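Local coordinates for protein erythropoietin (Homo sapiens, PDB 1EER) that binds and dimerizes the erythropoietin receptor, activating JAK2 and STAT signalling, and so controls the proliferation and differentiation of red blood cells, at residues 136-139 / 140-144; 1-4 / 5-9. The protein carries 5 engineered substitutions. All coordinates share one frame; numbering follows the deposited sequence.

Contact 1: residues 136-139 / 140-144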
ATOM      1  N   ASP A 136      14.359  -4.955 -20.567  1.00 21.32           N
ATOM      2  CA  ASP A 136      14.223  -4.304 -21.858  1.00 22.52           C
ATOM      3  C   ASP A 136      12.757  -4.003 -22.155  1.00 22.45           C
ATOM      4  O   ASP A 136      12.386  -3.744 -23.295  1.00 29.24           O
ATOM      5  CB  ASP A 136      14.844  -5.155 -22.979  1.00 26.52           C
ATOM      6  CG  ASP A 136      14.306  -6.575 -23.017  1.00 30.55           C
ATOM      7  OD1 ASP A 136      13.089  -6.756 -23.225  1.00 28.53           O
ATOM      8  OD2 ASP A 136      15.110  -7.517 -22.847  1.00 40.07           O
ATOM      9  N   THR A 137      11.925  -4.057 -21.119  1.00 22.01           N
ATOM     10  CA  THR A 137      10.503  -3.751 -21.238  1.00 18.30           C
ATOM     11  C   THR A 137      10.109  -2.976 -19.988  1.00 22.17           C
ATOM     12  O   THR A 137      10.777  -3.067 -18.951  1.00 21.18           O
ATOM     13  CB  THR A 137       9.606  -5.022 -21.320  1.00 23.21           C
ATOM     14  OG1 THR A 137       9.917  -5.914 -20.241  1.00 28.63           O
ATOM     15  CG2 THR A 137       9.806  -5.735 -22.638  1.00 21.84           C
ATOM     16  N   PHE A 138       9.026  -2.212 -20.080  1.00 22.40           N
ATOM     17  CA  PHE A 138       8.568  -1.440 -18.937  1.00 21.40           C
ATOM     18  C   PHE A 138       7.939  -2.387 -17.939  1.00 23.03           C
ATOM     19  O   PHE A 138       7.873  -2.101 -16.741  1.00 24.07           O
ATOM     20  CB  PHE A 138       7.558  -0.386 -19.387  1.00 23.21           C
ATOM     21  CG  PHE A 138       8.194   0.896 -19.820  1.00 25.65           C
ATOM     22  CD1 PHE A 138       8.565   1.852 -18.879  1.00 25.18           C
ATOM     23  CD2 PHE A 138       8.477   1.125 -21.163  1.00 25.59           C
ATOM     24  CE1 PHE A 138       9.216   3.019 -19.269  1.00 22.60           C
ATOM     25  CE2 PHE A 138       9.126   2.288 -21.563  1.00 30.13           C
ATOM     26  CZ  PHE A 138       9.498   3.236 -20.615  1.00 25.47           C
ATOM     27  N   ARG A 139       7.484  -3.526 -18.453  1.00 27.54           N
ATOM     28  CA  ARG A 139       6.857  -4.561 -17.641  1.00 24.58           C
ATOM     29  C   ARG A 139       7.840  -5.089 -16.607  1.00 19.76           C
ATOM     30  O   ARG A 139       7.514  -5.153 -15.423  1.00 24.57           O
ATOM     31  CB  ARG A 139       6.367  -5.718 -18.525  1.00 24.44           C
ATOM     32  CG  ARG A 139       5.587  -6.782 -17.754  1.00 22.05           C
ATOM     33  CD  ARG A 139       5.343  -8.023 -18.586  1.00 20.57           C
ATOM     34  NE  ARG A 139       6.256  -8.100 -19.719  1.00 30.09           N
ATOM     35  CZ  ARG A 139       5.870  -8.291 -20.976  1.00 31.67           C
ATOM     36  NH1 ARG A 139       4.577  -8.430 -21.265  1.00 36.24           N
ATOM     37  NH2 ARG A 139       6.778  -8.337 -21.944  1.00 27.72           N
ATOM     38  N   LYS A 140       9.043  -5.462 -17.043  1.00 17.80           N
ATOM     39  CA  LYS A 140      10.024  -5.969 -16.099  1.00 14.81           C
ATOM     40  C   LYS A 140      10.493  -4.852 -15.184  1.00 18.77           C
ATOM     41  O   LYS A 140      10.739  -5.077 -14.006  1.00 23.24           O
ATOM     42  CB  LYS A 140      11.225  -6.590 -16.811  1.00 16.09           C
ATOM     43  CG  LYS A 140      12.121  -7.347 -15.836  1.00 16.78           C
ATOM     44  CD  LYS A 140      13.216  -8.159 -16.507  1.00 16.51           C
ATOM     45  CE  LYS A 140      14.356  -8.386 -15.526  1.00 19.33           C
ATOM     46  NZ  LYS A 140      15.273  -9.483 -15.927  1.00 16.58           N
ATOM     47  N   LEU A 141      10.611  -3.642 -15.727  1.00 24.06           N
ATOM     48  CA  LEU A 141      11.043  -2.488 -14.940  1.00 19.06           C
ATOM     49  C   LEU A 141      10.081  -2.267 -13.774  1.00 11.16           C
ATOM     50  O   LEU A 141      10.490  -2.129 -12.633  1.00 15.17           O
ATOM     51  CB  LEU A 141      11.092  -1.231 -15.832  1.00 22.65           C
ATOM     52  CG  LEU A 141      11.577   0.115 -15.268  1.00 20.95           C
ATOM     53  CD1 LEU A 141      12.847  -0.066 -14.448  1.00 20.46           C
ATOM     54  CD2 LEU A 141      11.835   1.076 -16.416  1.00 18.89           C
ATOM     55  N   PHE A 142       8.794  -2.242 -14.073  1.00 13.39           N
ATOM     56  CA  PHE A 142       7.800  -2.028 -13.042  1.00 18.57           C
ATOM     57  C   PHE A 142       7.632  -3.203 -12.088  1.00 20.44           C
ATOM     58  O   PHE A 142       7.346  -2.999 -10.909  1.00 22.27           O
ATOM     59  CB  PHE A 142       6.470  -1.654 -13.686  1.00 18.99           C
ATOM     60  CG  PHE A 142       6.387  -0.208 -14.075  1.00 19.67           C
ATOM     61  CD1 PHE A 142       6.562   0.789 -13.119  1.00 22.45           C
ATOM     62  CD2 PHE A 142       6.171   0.161 -15.394  1.00 23.12           C
ATOM     63  CE1 PHE A 142       6.527   2.146 -13.477  1.00 25.80           C
ATOM     64  CE2 PHE A 142       6.133   1.519 -15.766  1.00 23.78           C
ATOM     65  CZ  PHE A 142       6.313   2.509 -14.806  1.00 19.00           C
ATOM     66  N   ARG A 143       7.804  -4.426 -12.585  1.00 20.06           N
ATOM     67  CA  ARG A 143       7.690  -5.599 -11.726  1.00 18.93           C
ATOM     68  C   ARG A 143       8.837  -5.550 -10.717  1.00 15.22           C
ATOM     69  O   ARG A 143       8.667  -5.868  -9.540  1.00 15.68           O
ATOM     70  CB  ARG A 143       7.767  -6.883 -12.558  1.00 20.63           C
ATOM     71  CG  ARG A 143       7.824  -8.163 -11.721  1.00 23.65           C
ATOM     72  CD  ARG A 143       7.788  -9.415 -12.600  1.00 26.77           C
ATOM     73  NE  ARG A 143       8.994  -9.582 -13.416  1.00 16.19           N
ATOM     74  CZ  ARG A 143       8.999  -9.561 -14.746  1.00 16.00           C
ATOM     75  NH1 ARG A 143       7.866  -9.378 -15.405  1.00 14.68           N
ATOM     76  NH2 ARG A 143      10.135  -9.736 -15.417  1.00 15.67           N
ATOM     77  N   VAL A 144      10.008  -5.133 -11.184  1.00 11.28           N
ATOM     78  CA  VAL A 144      11.186  -5.021 -10.324  1.00 14.01           C
ATOM     79  C   VAL A 144      10.960  -3.894  -9.298  1.00 17.72           C
ATOM     80  O   VAL A 144      11.338  -4.009  -8.125  1.00 18.62           O
ATOM     81  CB  VAL A 144      12.468  -4.705 -11.180  1.00 16.26           C
ATOM     82  CG1 VAL A 144      13.571  -4.127 -10.302  1.00 13.39           C
ATOM     83  CG2 VAL A 144      12.958  -5.961 -11.886  1.00 12.60           C
TER

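Contact 2: residues 1-4 / 5-9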
ATOM      1  N   ALA A   1      13.057   5.446  19.354  1.00 74.25           N
ATOM      2  CA  ALA A   1      11.630   5.704  19.003  1.00 72.12           C
ATOM      3  C   ALA A   1      11.447   5.722  17.485  1.00 70.30           C
ATOM      4  O   ALA A   1      12.359   6.112  16.751  1.00 68.80           O
ATOM      5  CB  ALA A   1      11.179   7.037  19.605  1.00 70.67           C
ATOM      6  N   PRO A   2      10.266   5.288  16.999  1.00 70.55           N
ATOM      7  CA  PRO A   2       9.942   5.248  15.567  1.00 66.55           C
ATOM      8  C   PRO A   2      10.619   6.356  14.755  1.00 64.50           C
ATOM      9  O   PRO A   2      10.176   7.506  14.777  1.00 60.73           O
ATOM     10  CB  PRO A   2       8.418   5.371  15.537  1.00 67.11           C
ATOM     11  CG  PRO A   2       7.951   4.867  16.895  1.00 66.96           C
ATOM     12  CD  PRO A   2       9.150   4.781  17.822  1.00 69.52           C
ATOM     13  N   PRO A   3      11.720   6.019  14.051  1.00 63.10           N
ATOM     14  CA  PRO A   3      12.531   6.908  13.201  1.00 60.55           C
ATOM     15  C   PRO A   3      11.764   7.823  12.221  1.00 58.81           C
ATOM     16  O   PRO A   3      12.228   8.097  11.110  1.00 54.49           O
ATOM     17  CB  PRO A   3      13.465   5.942  12.469  1.00 62.79           C
ATOM     18  CG  PRO A   3      13.609   4.785  13.408  1.00 56.40           C
ATOM     19  CD  PRO A   3      12.284   4.654  14.108  1.00 59.73           C
ATOM     20  N   ARG A   4      10.595   8.293  12.646  1.00 53.22           N
ATOM     21  CA  ARG A   4       9.748   9.182  11.859  1.00 46.61           C
ATOM     22  C   ARG A   4       9.200   8.637  10.531  1.00 41.54           C
ATOM     23  O   ARG A   4       9.493   7.516  10.119  1.00 37.61           O
ATOM     24  CB  ARG A   4      10.473  10.514  11.621  1.00 47.08           C
ATOM     25  CG  ARG A   4      11.397  10.926  12.754  1.00 47.01           C
ATOM     26  CD  ARG A   4      10.831  12.063  13.593  1.00 49.43           C
ATOM     27  NE  ARG A   4      11.549  12.191  14.860  1.00 49.35           N
ATOM     28  CZ  ARG A   4      12.586  13.002  15.067  1.00 49.72           C
ATOM     29  NH1 ARG A   4      13.037  13.775  14.085  1.00 48.02           N
ATOM     30  NH2 ARG A   4      13.184  13.037  16.254  1.00 39.12           N
ATOM     31  N   LEU A   5       8.376   9.475   9.905  1.00 37.83           N
ATOM     32  CA  LEU A   5       7.673   9.244   8.645  1.00 28.97           C
ATOM     33  C   LEU A   5       7.708   7.902   7.920  1.00 26.23           C
ATOM     34  O   LEU A   5       6.656   7.389   7.556  1.00 26.27           O
ATOM     35  CB  LEU A   5       8.030  10.357   7.664  1.00 29.00           C
ATOM     36  CG  LEU A   5       7.550  11.743   8.117  1.00 30.86           C
ATOM     37  CD1 LEU A   5       8.674  12.449   8.851  1.00 33.15           C
ATOM     38  CD2 LEU A   5       7.113  12.559   6.932  1.00 20.44           C
ATOM     39  N   ILE A   6       8.879   7.323   7.682  1.00 25.47           N
ATOM     40  CA  ILE A   6       8.896   6.045   6.970  1.00 26.27           C
ATOM     41  C   ILE A   6       8.515   4.886   7.875  1.00 24.08           C
ATOM     42  O   ILE A   6       8.154   3.811   7.400  1.00 22.73           O
ATOM     43  CB  ILE A   6      10.267   5.755   6.303  1.00 21.54           C
ATOM     44  CG1 ILE A   6      10.047   4.890   5.059  1.00 21.29           C
ATOM     45  CG2 ILE A   6      11.210   5.081   7.279  1.00 19.03           C
ATOM     46  CD1 ILE A   6      11.310   4.618   4.255  1.00 24.71           C
ATOM     47  N   CYS A   7       8.585   5.118   9.181  1.00 23.62           N
ATOM     48  CA  CYS A   7       8.236   4.095  10.153  1.00 21.28           C
ATOM     49  C   CYS A   7       6.730   3.975  10.305  1.00 22.16           C
ATOM     50  O   CYS A   7       6.236   3.162  11.086  1.00 22.63           O
ATOM     51  CB  CYS A   7       8.886   4.410  11.494  1.00 21.29           C
ATOM     52  SG  CYS A   7      10.667   4.085  11.420  1.00 21.40           S
ATOM     53  N   ASP A   8       6.005   4.801   9.559  1.00 24.36           N
ATOM     54  CA  ASP A   8       4.555   4.766   9.584  1.00 20.23           C
ATOM     55  C   ASP A   8       4.172   3.927   8.375  1.00 24.86           C
ATOM     56  O   ASP A   8       4.257   4.378   7.231  1.00 21.72           O
ATOM     57  CB  ASP A   8       3.980   6.176   9.473  1.00 22.19           C
ATOM     58  CG  ASP A   8       2.462   6.194   9.497  1.00 28.20           C
ATOM     59  OD1 ASP A   8       1.828   5.285   8.917  1.00 30.62           O
ATOM     60  OD2 ASP A   8       1.891   7.124  10.097  1.00 32.91           O
ATOM     61  N   SER A   9       3.777   2.689   8.642  1.00 23.59           N
ATOM     62  CA  SER A   9       3.395   1.758   7.595  1.00 28.09           C
ATOM     63  C   SER A   9       2.592   2.382   6.450  1.00 28.51           C
ATOM     64  O   SER A   9       2.932   2.207   5.275  1.00 28.04           O
ATOM     65  CB  SER A   9       2.601   0.602   8.207  1.00 23.93           C
ATOM     66  OG  SER A   9       3.463  -0.464   8.541  1.00 32.05           O
TER

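Contact 1: residues 136-139 / 140-144
Phe138 and Phe142 lie side by side, one turn apart at the start of helix 138-161, pointing the same way, with Phe138 CD1 4.0 Å from Phe142 CE2. Leu141 adds its CD2 at 4.2 Å from Phe138 CD1, so three buried side chains make one apolar ridge. This is the tight half; Phe142 N also bonds to Phe138 O at 2.8 Å. Phe142 CD2 lies 3.1 Å from Phe138 O. Thr137 is the N-cap: its OG1, set between the backbone N and the carbonyl carbon (chi1 51°), accepts a weak but fairly straight bond from Lys140 N at 3.3 Å. The other half is looser and partly exposed. Arg139 and Arg143 run alongside each other, their guanidinium planes 16° apart. Arg143 NH2 and Lys140 NZ each meet an acidic side chain of another protein's chain in a salt bridge, consistent with a receptor-binding surface; Lys140 NZ also bonds weakly to Thr134 O. The result is a capped helix start, apolar on its buried side and basic on the other, following directly on strand 133-137. Phe138 packs on Leu35 of strand 34-41, Leu141 on Val41, and both phenylalanines on Leu91 of helix 91-111.

Contact 2: residues 1-4 / 5-9
Arg4 O accepts an almost straight hydrogen bond from Cys7 N, 2.7 Å long with an N-H...O angle of 176°, an i to i+3 bond that closes the turn of residues 4-7, which includes the 3-10 residues Ile6 and Cys7. Cys7 directs its CB back toward the N-terminal residues, and chi1 of -73° sets SG beside its own backbone N, where it meets the Pro3 ring. The sulfur lies against that ring, closest at Pro3 CD, 3.2 Å from Cys7 SG, a tight approach, with CB and CG of the same proline a little further off. Pro2 is more peripheral and poorly ordered, its CB 4.2 Å from Cys7 CB. Elsewhere on the turn, Leu5 CD1 touches Arg4 CB at 3.8 Å, while the Arg4 chain, bent at chi2, carries its guanidinium away from the turn. Leu5 and the buried Ile6 both pack on Leu108 of helix 91-111. Asp8 is the N-cap of helix 9-25: OD1 takes a weak bond from Arg10 N, and OD2 is hydrogen-bonded to a polar side chain of another protein's chain. The sulfur that Pro3 packs against is covalently committed, forming the disulfide with Cys161. The chemistry is therefore that of a disulfide with a proline ring packed against one of its sulfurs: the Cys7-Cys161 bond ties the N-terminal segment to the C-terminal end of helix 138-161, and the turn places Cys7 SG against Pro3.

Starting from the N terminus, contact 2 comes first: residues 4-7 close a small turn, and the chain then enters helix 9-25. Contact 1 opens much later, where strand 133-137, paired antiparallel with strand 34-41, gives way to helix 138-161. Each closes only a local turn, and the two follow in series, neither nesting nor crossing. Contacts 1 and 2 lie on opposite sides of the chain's centre, their own centres about 29 Å apart. The nearest atoms of contacts 1 and 2 are about 15 Å apart. Helix 138-161 joins them: contact 1 makes up its N-terminal end, and the Cys7-Cys161 disulfide of contact 2 holds its last residue. Both also pack on helix 91-111 of this four-helix cytokine.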